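Local coordinates for DNA ligase (Aquifex aeolicus, PDB 3QWU), which is probably an ATP-dependent DNA ligase, related to RNA ligases, that binds adenosine and calcium, at residues A[57-62]-A[227-232]; A[73-78]-A[216-221]; A[109-114]-A[307-312]. One frame throughout, in Å; residues are numbered along the deposited sequence.

Contact 1: residues A[57-62]-A[227-232]. With ADN (adenosine), chain C.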
loop_
_atom_site.group_PDB
_atom_site.type_symbol
_atom_site.label_atom_id
_atom_site.label_comp_id
_atom_site.label_asym_id
_atom_site.label_seq_id
_atom_site.Cartn_x
_atom_site.Cartn_y
_atom_site.Cartn_z
ATOM N N ILE A 57 16.905 9.548 10.563
ATOM C CA ILE A 57 16.174 10.514 11.401
ATOM C C ILE A 57 14.704 10.085 11.554
ATOM O O ILE A 57 14.011 9.874 10.585
ATOM C CB ILE A 57 16.207 11.927 10.786
ATOM C CG1 ILE A 57 17.627 12.265 10.337
ATOM C CG2 ILE A 57 15.564 12.943 11.752
ATOM C CD1 ILE A 57 17.855 13.729 9.922
ATOM N N GLY A 58 14.217 9.964 12.766
ATOM C CA GLY A 58 12.803 9.700 12.979
ATOM C C GLY A 58 11.899 10.882 12.627
ATOM O O GLY A 58 12.333 12.045 12.536
ATOM N N ARG A 59 10.640 10.551 12.419
ATOM C CA ARG A 59 9.621 11.450 11.985
ATOM C C ARG A 59 8.649 11.572 13.134
ATOM O O ARG A 59 8.231 10.570 13.664
ATOM C CB ARG A 59 8.918 10.820 10.762
ATOM C CG ARG A 59 8.350 11.807 9.712
ATOM C CD ARG A 59 7.955 11.156 8.347
ATOM N NE ARG A 59 8.881 11.399 7.204
ATOM C CZ ARG A 59 9.623 10.432 6.613
ATOM N NH1 ARG A 59 10.409 10.730 5.585
ATOM N NH2 ARG A 59 9.613 9.139 7.037
ATOM N N ILE A 60 8.310 12.794 13.535
ATOM C CA ILE A 60 7.128 13.015 14.356
ATOM C C ILE A 60 5.965 13.410 13.457
ATOM O O ILE A 60 6.135 14.111 12.411
ATOM C CB ILE A 60 7.276 14.113 15.466
ATOM C CG1 ILE A 60 7.921 15.391 14.952
ATOM C CG2 ILE A 60 8.056 13.593 16.612
ATOM C CD1 ILE A 60 8.161 16.494 16.042
ATOM N N PHE A 61 4.773 13.002 13.889
ATOM C CA PHE A 61 3.526 13.226 13.141
ATOM C C PHE A 61 2.707 14.335 13.780
ATOM O O PHE A 61 1.848 14.933 13.110
ATOM C CB PHE A 61 2.689 11.949 13.100
ATOM C CG PHE A 61 3.200 10.879 12.128
ATOM C CD1 PHE A 61 4.525 10.419 12.169
ATOM C CD2 PHE A 61 2.309 10.287 11.223
ATOM C CE1 PHE A 61 4.975 9.422 11.263
ATOM C CE2 PHE A 61 2.728 9.292 10.320
ATOM C CZ PHE A 61 4.074 8.851 10.349
ATOM N N LEU A 62 2.939 14.599 15.066
ATOM C CA LEU A 62 2.222 15.678 15.780
ATOM C C LEU A 62 3.295 16.653 16.126
ATOM O O LEU A 62 4.303 16.292 16.714
ATOM C CB LEU A 62 1.491 15.178 17.033
ATOM C CG LEU A 62 0.152 14.477 16.780
ATOM C CD1 LEU A 62 -0.489 13.898 18.062
ATOM C CD2 LEU A 62 -0.826 15.436 16.115
ATOM N N ARG A 227 17.858 13.985 16.945
ATOM C CA ARG A 227 17.232 14.591 15.781
ATOM C C ARG A 227 15.833 14.065 15.530
ATOM O O ARG A 227 15.499 12.927 15.901
ATOM C CB ARG A 227 18.062 14.279 14.546
ATOM C CG ARG A 227 19.304 15.073 14.448
ATOM C CD ARG A 227 20.575 14.244 14.601
ATOM N NE ARG A 227 21.629 15.231 14.724
ATOM C CZ ARG A 227 22.145 15.917 13.700
ATOM N NH1 ARG A 227 21.793 15.650 12.431
ATOM N NH2 ARG A 227 23.052 16.853 13.947
ATOM N N ALA A 228 15.040 14.896 14.857
ATOM C CA ALA A 228 13.675 14.529 14.425
ATOM C C ALA A 228 13.231 15.407 13.288
ATOM O O ALA A 228 13.584 16.551 13.231
ATOM C CB ALA A 228 12.690 14.613 15.568
ATOM N N LYS A 229 12.435 14.873 12.372
ATOM C CA LYS A 229 12.005 15.649 11.211
ATOM C C LYS A 229 10.479 15.706 11.111
ATOM O O LYS A 229 9.764 14.790 11.572
ATOM C CB LYS A 229 12.594 15.075 9.926
ATOM C CG LYS A 229 12.183 13.630 9.606
ATOM C CD LYS A 229 12.730 13.230 8.188
ATOM C CE LYS A 229 13.194 11.771 8.103
ATOM N NZ LYS A 229 12.133 10.729 8.035
ATOM N N TYR A 230 9.992 16.775 10.514
ATOM C CA TYR A 230 8.576 16.944 10.300
ATOM C C TYR A 230 8.377 17.505 8.891
ATOM O O TYR A 230 9.125 18.415 8.476
ATOM C CB TYR A 230 8.007 17.857 11.375
ATOM C CG TYR A 230 6.565 18.129 11.212
ATOM C CD1 TYR A 230 6.115 19.259 10.519
ATOM C CD2 TYR A 230 5.610 17.248 11.752
ATOM C CE1 TYR A 230 4.717 19.511 10.368
ATOM C CE2 TYR A 230 4.245 17.462 11.614
ATOM C CZ TYR A 230 3.784 18.592 10.913
ATOM O OH TYR A 230 2.412 18.765 10.765
ATOM N N ILE A 231 7.385 16.936 8.167
ATOM C CA ILE A 231 7.135 17.205 6.735
ATOM C C ILE A 231 5.830 18.020 6.564
ATOM O O ILE A 231 4.850 17.838 7.294
ATOM C CB ILE A 231 7.064 15.862 5.953
ATOM C CG1 ILE A 231 8.231 14.941 6.438
ATOM C CG2 ILE A 231 7.096 16.025 4.394
ATOM C CD1 ILE A 231 9.746 15.180 5.941
ATOM N N THR A 232 5.831 18.940 5.617
ATOM C CA THR A 232 4.628 19.706 5.312
ATOM C C THR A 232 3.617 18.826 4.578
ATOM O O THR A 232 3.969 17.815 3.970
ATOM C CB THR A 232 4.950 20.910 4.449
ATOM O OG1 THR A 232 5.557 20.474 3.205
ATOM C CG2 THR A 232 5.902 21.896 5.224
HETATM O "O5'" ADN C . 16.546 11.341 6.591
HETATM C "C5'" ADN C . 16.363 12.740 6.368
HETATM C "C4'" ADN C . 17.063 13.146 5.077
HETATM O "O4'" ADN C . 16.741 14.520 4.702
HETATM C "C3'" ADN C . 18.576 13.098 5.244
HETATM O "O3'" ADN C . 19.177 11.843 4.935
HETATM C "C2'" ADN C . 19.079 14.223 4.345
HETATM O "O2'" ADN C . 19.568 13.709 3.117
HETATM C "C1'" ADN C . 17.888 15.142 4.087
HETATM N N9 ADN C . 18.036 16.489 4.660
HETATM C C8 ADN C . 17.639 17.619 4.029
HETATM N N7 ADN C . 17.876 18.729 4.769
HETATM C C5 ADN C . 18.416 18.270 5.928
HETATM C C6 ADN C . 18.863 18.912 7.168
HETATM N N6 ADN C . 18.769 20.269 7.246
HETATM N N1 ADN C . 19.405 18.126 8.150
HETATM C C2 ADN C . 19.465 16.770 8.011
HETATM N N3 ADN C . 19.032 16.111 6.897
HETATM C C4 ADN C . 18.530 16.805 5.852
HETATM O O HOH W 1 6.381 14.330 9.646
HETATM O O HOH W 2 1.037 17.349 12.617
#
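Gly58 O receives the amide of Lys229 at N–O 2.8 Å, and Lys229 O takes Ile60 N at 3.2 Å, so both backbone polar atoms of Lys229 are used by the residues flanking Arg59. This is the parallel pairing of the short strand 58-60 with 227-231. Across its other edge, strand 227-231 bonds through Ala228 and Tyr230 to Phe218 and Val216, while Arg59 and Ile60 pair with a strand of the second subunit, carrying the sheet over the interface. Where the two strands part, waters fill in. One donates a hydrogen bond to Ile60 O and accepts one from Ile231 N; another donates to Phe61 O and accepts from Tyr230 OH, 2.7 Å away. Ile57 sets CG2 against Ala228 CA at 3.6 Å, and CD1 faces the adenine near C2. Lys229 bends at its last two torsions (chi3 143°, chi4 75°), which swings NZ over a face of the Arg59 guanidinium. Lys229 NZ and Arg59 NH1 are modelled only 3.0 Å apart and both are donors, so the exact placing of these ends is doubtful. With Lys229 CE 3.7 Å from the adenosine O5', where a nucleotide's phosphates would attach, this lysine is probably placed to meet them.

Contact 2: residues A[73-78]-A[216-221]. With ADN (adenosine), chain C.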
loop_
_atom_site.group_PDB
_atom_site.type_symbol
_atom_site.label_atom_id
_atom_site.label_comp_id
_atom_site.label_asym_id
_atom_site.label_seq_id
_atom_site.Cartn_x
_atom_site.Cartn_y
_atom_site.Cartn_z
ATOM N N ALA A 73 16.054 19.459 25.860
ATOM C CA ALA A 73 16.848 20.671 25.825
ATOM C C ALA A 73 16.359 21.524 24.658
ATOM O O ALA A 73 15.509 21.104 23.894
ATOM C CB ALA A 73 18.336 20.314 25.662
ATOM N N PRO A 74 16.867 22.741 24.531
ATOM C CA PRO A 74 16.577 23.523 23.354
ATOM C C PRO A 74 17.056 22.847 22.092
ATOM O O PRO A 74 17.933 21.951 22.132
ATOM C CB PRO A 74 17.410 24.784 23.560
ATOM C CG PRO A 74 17.639 24.875 25.023
ATOM C CD PRO A 74 17.718 23.471 25.495
ATOM N N PHE A 75 16.495 23.275 20.966
ATOM C CA PHE A 75 16.822 22.650 19.725
ATOM C C PHE A 75 16.839 23.640 18.586
ATOM O O PHE A 75 16.034 24.581 18.506
ATOM C CB PHE A 75 15.868 21.468 19.419
ATOM C CG PHE A 75 14.448 21.823 19.544
ATOM C CD1 PHE A 75 13.754 22.321 18.457
ATOM C CD2 PHE A 75 13.802 21.723 20.770
ATOM C CE1 PHE A 75 12.435 22.685 18.578
ATOM C CE2 PHE A 75 12.514 22.110 20.902
ATOM C CZ PHE A 75 11.801 22.586 19.789
ATOM N N TRP A 76 17.767 23.387 17.686
ATOM C CA TRP A 76 17.879 24.152 16.469
ATOM C C TRP A 76 16.912 23.595 15.394
ATOM O O TRP A 76 16.765 22.385 15.235
ATOM C CB TRP A 76 19.328 24.095 15.969
ATOM C CG TRP A 76 20.307 24.883 16.808
ATOM C CD1 TRP A 76 21.096 24.412 17.802
ATOM C CD2 TRP A 76 20.592 26.274 16.696
ATOM N NE1 TRP A 76 21.875 25.408 18.310
ATOM C CE2 TRP A 76 21.586 26.571 17.655
ATOM C CE3 TRP A 76 20.116 27.302 15.870
ATOM C CZ2 TRP A 76 22.104 27.846 17.822
ATOM C CZ3 TRP A 76 20.649 28.579 16.029
ATOM C CH2 TRP A 76 21.619 28.839 17.011
ATOM N N VAL A 77 16.302 24.499 14.656
ATOM C CA VAL A 77 15.371 24.150 13.592
ATOM C C VAL A 77 16.004 24.526 12.305
ATOM O O VAL A 77 16.407 25.653 12.130
ATOM C CB VAL A 77 14.071 24.852 13.810
ATOM C CG1 VAL A 77 13.122 24.642 12.653
ATOM C CG2 VAL A 77 13.445 24.304 15.130
ATOM N N GLU A 78 16.185 23.540 11.447
ATOM C CA GLU A 78 16.805 23.694 10.123
ATOM C C GLU A 78 15.834 23.290 9.001
ATOM O O GLU A 78 14.996 22.450 9.214
ATOM C CB GLU A 78 18.041 22.801 10.002
ATOM C CG GLU A 78 19.143 23.258 10.857
ATOM C CD GLU A 78 20.416 22.464 10.645
ATOM O OE1 GLU A 78 20.377 21.323 10.128
ATOM O OE2 GLU A 78 21.463 23.021 10.985
ATOM N N VAL A 216 11.144 20.662 8.113
ATOM C CA VAL A 216 12.307 21.012 8.899
ATOM C C VAL A 216 12.888 19.786 9.554
ATOM O O VAL A 216 12.207 18.754 9.689
ATOM C CB VAL A 216 11.921 22.060 9.994
ATOM C CG1 VAL A 216 11.319 23.293 9.344
ATOM C CG2 VAL A 216 10.935 21.427 11.028
ATOM N N VAL A 217 14.160 19.903 9.964
ATOM C CA VAL A 217 14.801 18.945 10.898
ATOM C C VAL A 217 15.101 19.600 12.220
ATOM O O VAL A 217 15.678 20.654 12.264
ATOM C CB VAL A 217 16.135 18.400 10.347
ATOM C CG1 VAL A 217 16.697 17.306 11.260
ATOM C CG2 VAL A 217 15.935 17.856 8.972
ATOM N N PHE A 218 14.708 18.959 13.313
ATOM C CA PHE A 218 14.959 19.479 14.644
ATOM C C PHE A 218 16.216 18.806 15.204
ATOM O O PHE A 218 16.353 17.598 15.067
ATOM C CB PHE A 218 13.769 19.171 15.544
ATOM C CG PHE A 218 12.459 19.709 15.030
ATOM C CD1 PHE A 218 12.145 21.035 15.190
ATOM C CD2 PHE A 218 11.526 18.868 14.437
ATOM C CE1 PHE A 218 10.947 21.554 14.775
ATOM C CE2 PHE A 218 10.340 19.371 14.001
ATOM C CZ PHE A 218 10.045 20.756 14.179
ATOM N N LYS A 219 17.122 19.590 15.801
ATOM C CA LYS A 219 18.449 19.091 16.308
ATOM C C LYS A 219 18.768 19.561 17.717
ATOM O O LYS A 219 19.058 20.726 17.936
ATOM C CB LYS A 219 19.590 19.500 15.387
ATOM C CG LYS A 219 19.282 19.152 13.944
ATOM C CD LYS A 219 20.445 19.204 12.964
ATOM C CE LYS A 219 19.940 18.814 11.536
ATOM N NZ LYS A 219 20.982 18.958 10.446
ATOM N N GLU A 220 18.692 18.625 18.658
ATOM C CA GLU A 220 18.887 18.909 20.069
ATOM C C GLU A 220 20.276 19.455 20.318
ATOM O O GLU A 220 21.266 18.937 19.835
ATOM C CB GLU A 220 18.627 17.680 20.954
ATOM C CG GLU A 220 18.342 18.034 22.438
ATOM C CD GLU A 220 17.992 16.790 23.237
ATOM O OE1 GLU A 220 18.914 16.058 23.598
ATOM O OE2 GLU A 220 16.803 16.498 23.440
ATOM N N ASP A 221 20.316 20.546 21.061
ATOM C CA ASP A 221 21.549 21.277 21.295
ATOM C C ASP A 221 22.157 20.590 22.505
ATOM O O ASP A 221 22.057 21.059 23.606
ATOM C CB ASP A 221 21.189 22.735 21.568
ATOM C CG ASP A 221 22.411 23.636 21.739
ATOM O OD1 ASP A 221 23.398 23.464 20.989
ATOM O OD2 ASP A 221 22.341 24.547 22.606
HETATM O "O5'" ADN C . 16.546 11.341 6.591
HETATM C "C5'" ADN C . 16.363 12.740 6.368
HETATM C "C4'" ADN C . 17.063 13.146 5.077
HETATM O "O4'" ADN C . 16.741 14.520 4.702
HETATM C "C3'" ADN C . 18.576 13.098 5.244
HETATM O "O3'" ADN C . 19.177 11.843 4.935
HETATM C "C2'" ADN C . 19.079 14.223 4.345
HETATM O "O2'" ADN C . 19.568 13.709 3.117
HETATM C "C1'" ADN C . 17.888 15.142 4.087
HETATM N N9 ADN C . 18.036 16.489 4.660
HETATM C C8 ADN C . 17.639 17.619 4.029
HETATM N N7 ADN C . 17.876 18.729 4.769
HETATM C C5 ADN C . 18.416 18.270 5.928
HETATM C C6 ADN C . 18.863 18.912 7.168
HETATM N N6 ADN C . 18.769 20.269 7.246
HETATM N N1 ADN C . 19.405 18.126 8.150
HETATM C C2 ADN C . 19.465 16.770 8.011
HETATM N N3 ADN C . 19.032 16.111 6.897
HETATM C C4 ADN C . 18.530 16.805 5.852
#
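Lys219 NZ meets Glu78 OE1 in a salt bridge modelled at 2.5 Å, so short that its exact length is doubtful. The same ammonium donates to adenine N1 at 2.9 Å, and the adenine N6 gives a weak bond back to Glu78 OE1. Lys219 runs out fully extended (chi3 180°, chi4 174°), crossing Glu78 at about a right angle to bring NZ to the base edge. Asp158 also forms a salt bridge with this ammonium, while Lys173 and Gln170 hold the other Glu78 oxygen. With an alanine at the Lys219 position, Glu78 OE1 would probably lose this cation and adenine N1 this donor. Behind these groups the backbones form antiparallel hydrogen-bonded pairs, Trp76 with Lys219 and Glu78 with Val217, with Glu78 O taking Val217 N at 2.8 Å. Val217 CG2 packs on the base, 3.6 Å from N1. On the face of Phe75, Val77 and Phe218 the packing is mostly apolar: Val77 CG2 touches the edge of the Phe218 ring at CD1, 3.5 Å away, and Phe75 lies alongside Phe218, beneath helices 63-70 and 195-210. A donor at N1 and an acceptor by N6 match the Watson-Crick edge of adenine, which suggests selection for ATP over GTP.

Contact 3: residues A[109-114]-A[307-312]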
loop_
_atom_site.group_PDB
_atom_site.type_symbol
_atom_site.label_atom_id
_atom_site.label_comp_id
_atom_site.label_asym_id
_atom_site.label_seq_id
_atom_site.Cartn_x
_atom_site.Cartn_y
_atom_site.Cartn_z
ATOM N N THR A 109 30.310 13.448 -7.561
ATOM C CA THR A 109 31.786 13.558 -7.565
ATOM C C THR A 109 32.337 14.391 -8.742
ATOM O O THR A 109 33.249 15.174 -8.554
ATOM C CB THR A 109 32.486 12.183 -7.616
ATOM O OG1 THR A 109 32.048 11.414 -6.522
ATOM C CG2 THR A 109 34.029 12.342 -7.569
ATOM N N ASP A 110 31.803 14.188 -9.945
ATOM C CA ASP A 110 32.183 14.997 -11.119
ATOM C C ASP A 110 31.912 16.493 -10.888
ATOM O O ASP A 110 32.686 17.368 -11.255
ATOM C CB ASP A 110 31.359 14.508 -12.323
ATOM C CG ASP A 110 31.578 15.339 -13.576
ATOM O OD1 ASP A 110 31.142 16.503 -13.588
ATOM O OD2 ASP A 110 32.173 14.832 -14.547
ATOM N N ARG A 111 30.800 16.793 -10.284
ATOM C CA ARG A 111 30.402 18.182 -10.172
ATOM C C ARG A 111 30.818 18.916 -8.880
ATOM O O ARG A 111 30.516 20.090 -8.751
ATOM C CB ARG A 111 28.902 18.280 -10.364
ATOM C CG ARG A 111 28.409 17.790 -11.707
ATOM C CD ARG A 111 28.913 18.637 -12.844
ATOM N NE ARG A 111 28.583 20.042 -12.624
ATOM C CZ ARG A 111 27.393 20.580 -12.845
ATOM N NH1 ARG A 111 27.199 21.844 -12.576
ATOM N NH2 ARG A 111 26.402 19.852 -13.327
ATOM N N LEU A 112 31.541 18.255 -7.959
ATOM C CA LEU A 112 32.025 18.889 -6.720
ATOM C C LEU A 112 32.616 20.292 -6.911
ATOM O O LEU A 112 32.270 21.223 -6.184
ATOM C CB LEU A 112 33.041 17.979 -6.027
ATOM C CG LEU A 112 32.451 16.748 -5.317
ATOM C CD1 LEU A 112 33.545 15.949 -4.514
ATOM C CD2 LEU A 112 31.292 17.148 -4.399
ATOM N N PRO A 113 33.488 20.468 -7.910
ATOM C CA PRO A 113 34.086 21.809 -8.095
ATOM C C PRO A 113 33.125 22.927 -8.489
ATOM O O PRO A 113 33.325 24.085 -8.151
ATOM C CB PRO A 113 35.147 21.575 -9.188
ATOM C CG PRO A 113 35.443 20.024 -9.113
ATOM C CD PRO A 113 34.089 19.454 -8.796
ATOM N N ASP A 114 32.053 22.589 -9.158
ATOM C CA ASP A 114 30.981 23.536 -9.355
ATOM C C ASP A 114 30.060 23.696 -8.167
ATOM O O ASP A 114 29.393 24.730 -8.048
ATOM C CB ASP A 114 30.172 23.107 -10.551
ATOM C CG ASP A 114 30.986 23.108 -11.802
ATOM O OD1 ASP A 114 31.789 24.051 -11.942
ATOM O OD2 ASP A 114 30.844 22.190 -12.620
ATOM N N THR A 307 17.442 14.771 -16.603
ATOM C CA THR A 307 18.469 15.483 -17.367
ATOM C C THR A 307 19.538 16.077 -16.468
ATOM O O THR A 307 19.243 16.654 -15.455
ATOM C CB THR A 307 17.871 16.585 -18.301
ATOM O OG1 THR A 307 18.931 17.214 -19.061
ATOM C CG2 THR A 307 17.140 17.663 -17.518
ATOM N N CYS A 308 20.798 15.917 -16.809
ATOM C CA CYS A 308 21.872 16.423 -15.942
ATOM C C CYS A 308 23.161 16.614 -16.732
ATOM O O CYS A 308 23.265 16.163 -17.867
ATOM C CB CYS A 308 22.051 15.503 -14.743
ATOM S SG CYS A 308 22.435 13.785 -15.201
ATOM N N LYS A 309 24.109 17.341 -16.139
ATOM C CA LYS A 309 25.345 17.858 -16.812
ATOM C C LYS A 309 26.635 17.319 -16.207
ATOM O O LYS A 309 26.759 17.291 -14.990
ATOM C CB LYS A 309 25.429 19.345 -16.557
ATOM C CG LYS A 309 25.154 20.219 -17.666
ATOM C CD LYS A 309 24.924 21.642 -17.104
ATOM C CE LYS A 309 26.217 22.445 -17.017
ATOM N NZ LYS A 309 26.053 23.833 -16.489
ATOM N N PHE A 310 27.616 16.978 -17.018
ATOM C CA PHE A 310 28.893 16.540 -16.479
ATOM C C PHE A 310 30.047 17.294 -17.086
ATOM O O PHE A 310 29.973 17.699 -18.227
ATOM C CB PHE A 310 29.177 15.070 -16.739
ATOM C CG PHE A 310 28.165 14.152 -16.214
ATOM C CD1 PHE A 310 26.905 14.099 -16.783
ATOM C CD2 PHE A 310 28.486 13.268 -15.197
ATOM C CE1 PHE A 310 25.947 13.210 -16.308
ATOM C CE2 PHE A 310 27.552 12.346 -14.728
ATOM C CZ PHE A 310 26.272 12.322 -15.265
ATOM N N ARG A 311 31.117 17.436 -16.311
ATOM C CA ARG A 311 32.415 17.908 -16.798
ATOM C C ARG A 311 33.118 16.811 -17.611
ATOM O O ARG A 311 33.780 17.113 -18.613
ATOM C CB ARG A 311 33.283 18.358 -15.627
ATOM C CG ARG A 311 32.543 19.370 -14.737
ATOM C CD ARG A 311 33.432 20.069 -13.771
ATOM N NE ARG A 311 34.134 21.174 -14.411
ATOM C CZ ARG A 311 35.033 21.954 -13.808
ATOM N NH1 ARG A 311 35.612 22.928 -14.507
ATOM N NH2 ARG A 311 35.355 21.764 -12.528
ATOM N N LYS A 312 32.913 15.548 -17.224
ATOM C CA LYS A 312 33.527 14.441 -17.919
ATOM C C LYS A 312 32.490 13.482 -18.487
ATOM O O LYS A 312 31.594 13.030 -17.765
ATOM C CB LYS A 312 34.378 13.639 -16.951
ATOM C CG LYS A 312 35.582 14.340 -16.400
ATOM C CD LYS A 312 36.673 13.293 -16.050
ATOM C CE LYS A 312 37.918 13.917 -15.368
ATOM N NZ LYS A 312 38.915 12.843 -15.036
#
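Arg311 spreads its guanidinium beside helix 106-115, with Asp114 OD1 4.2 Å above one face, offset toward the rim, and the Pro113 ring at its edge. The contact thus joins a helix of the ligase region to the end of strand 303-310 in the C-terminal region, which belongs to the OB clan. Asp114 OD2 sits well out of the Arg311 plane, 3.9 Å from NE, so that long salt bridge works through charge alone. Arg111, in contrast, carries Lys309 O near its plane at the edge and points NE at Asp114 OD2, 3.1 Å away, using the anti lone pair of that oxygen. Bends at chi2 and chi3 (-65° and -54°) fold the Arg111 chain so that NH2 donates to Lys309 O from above the carbonyl plane. Asp151 takes its NH1, and Tyr343 shares Asp114 OD2, so this network reaches into strand 343-352. The Phe310 ring turns its edge to Asp110 OD2. Asp110 turns its carboxylate away from its own amide (chi1 175°) and reaches two successive amides where the strand ends; Asn315 of the following helix also bonds OD2. Arg311 N lies 2.9 Å from Asp110 OD1 and Lys312 N 2.9 Å from Asp110 OD2, each bond using a syn lone pair.

Contacts 1 and 2 are buried and belong to one mixed sheet, where strands 227-231 and 215-220 are neighbours; their centres lie 11 Å apart and both touch the adenosine. Contact 1 meets the O5' end and, through Ile57, the base near C2; contact 2 hydrogen-bonds the N1 and N6 edge. Regular strand pairing carries contact 2, whereas contact 1 is a shorter parallel pairing finished with waters and continued into the second subunit. Contact 3 is only partly buried, away from the annotated sites and 32 Å from either of the others between centres. It joins different elements, a helix and a strand end, through carboxylates and guanidinium groups more than through apolar packing.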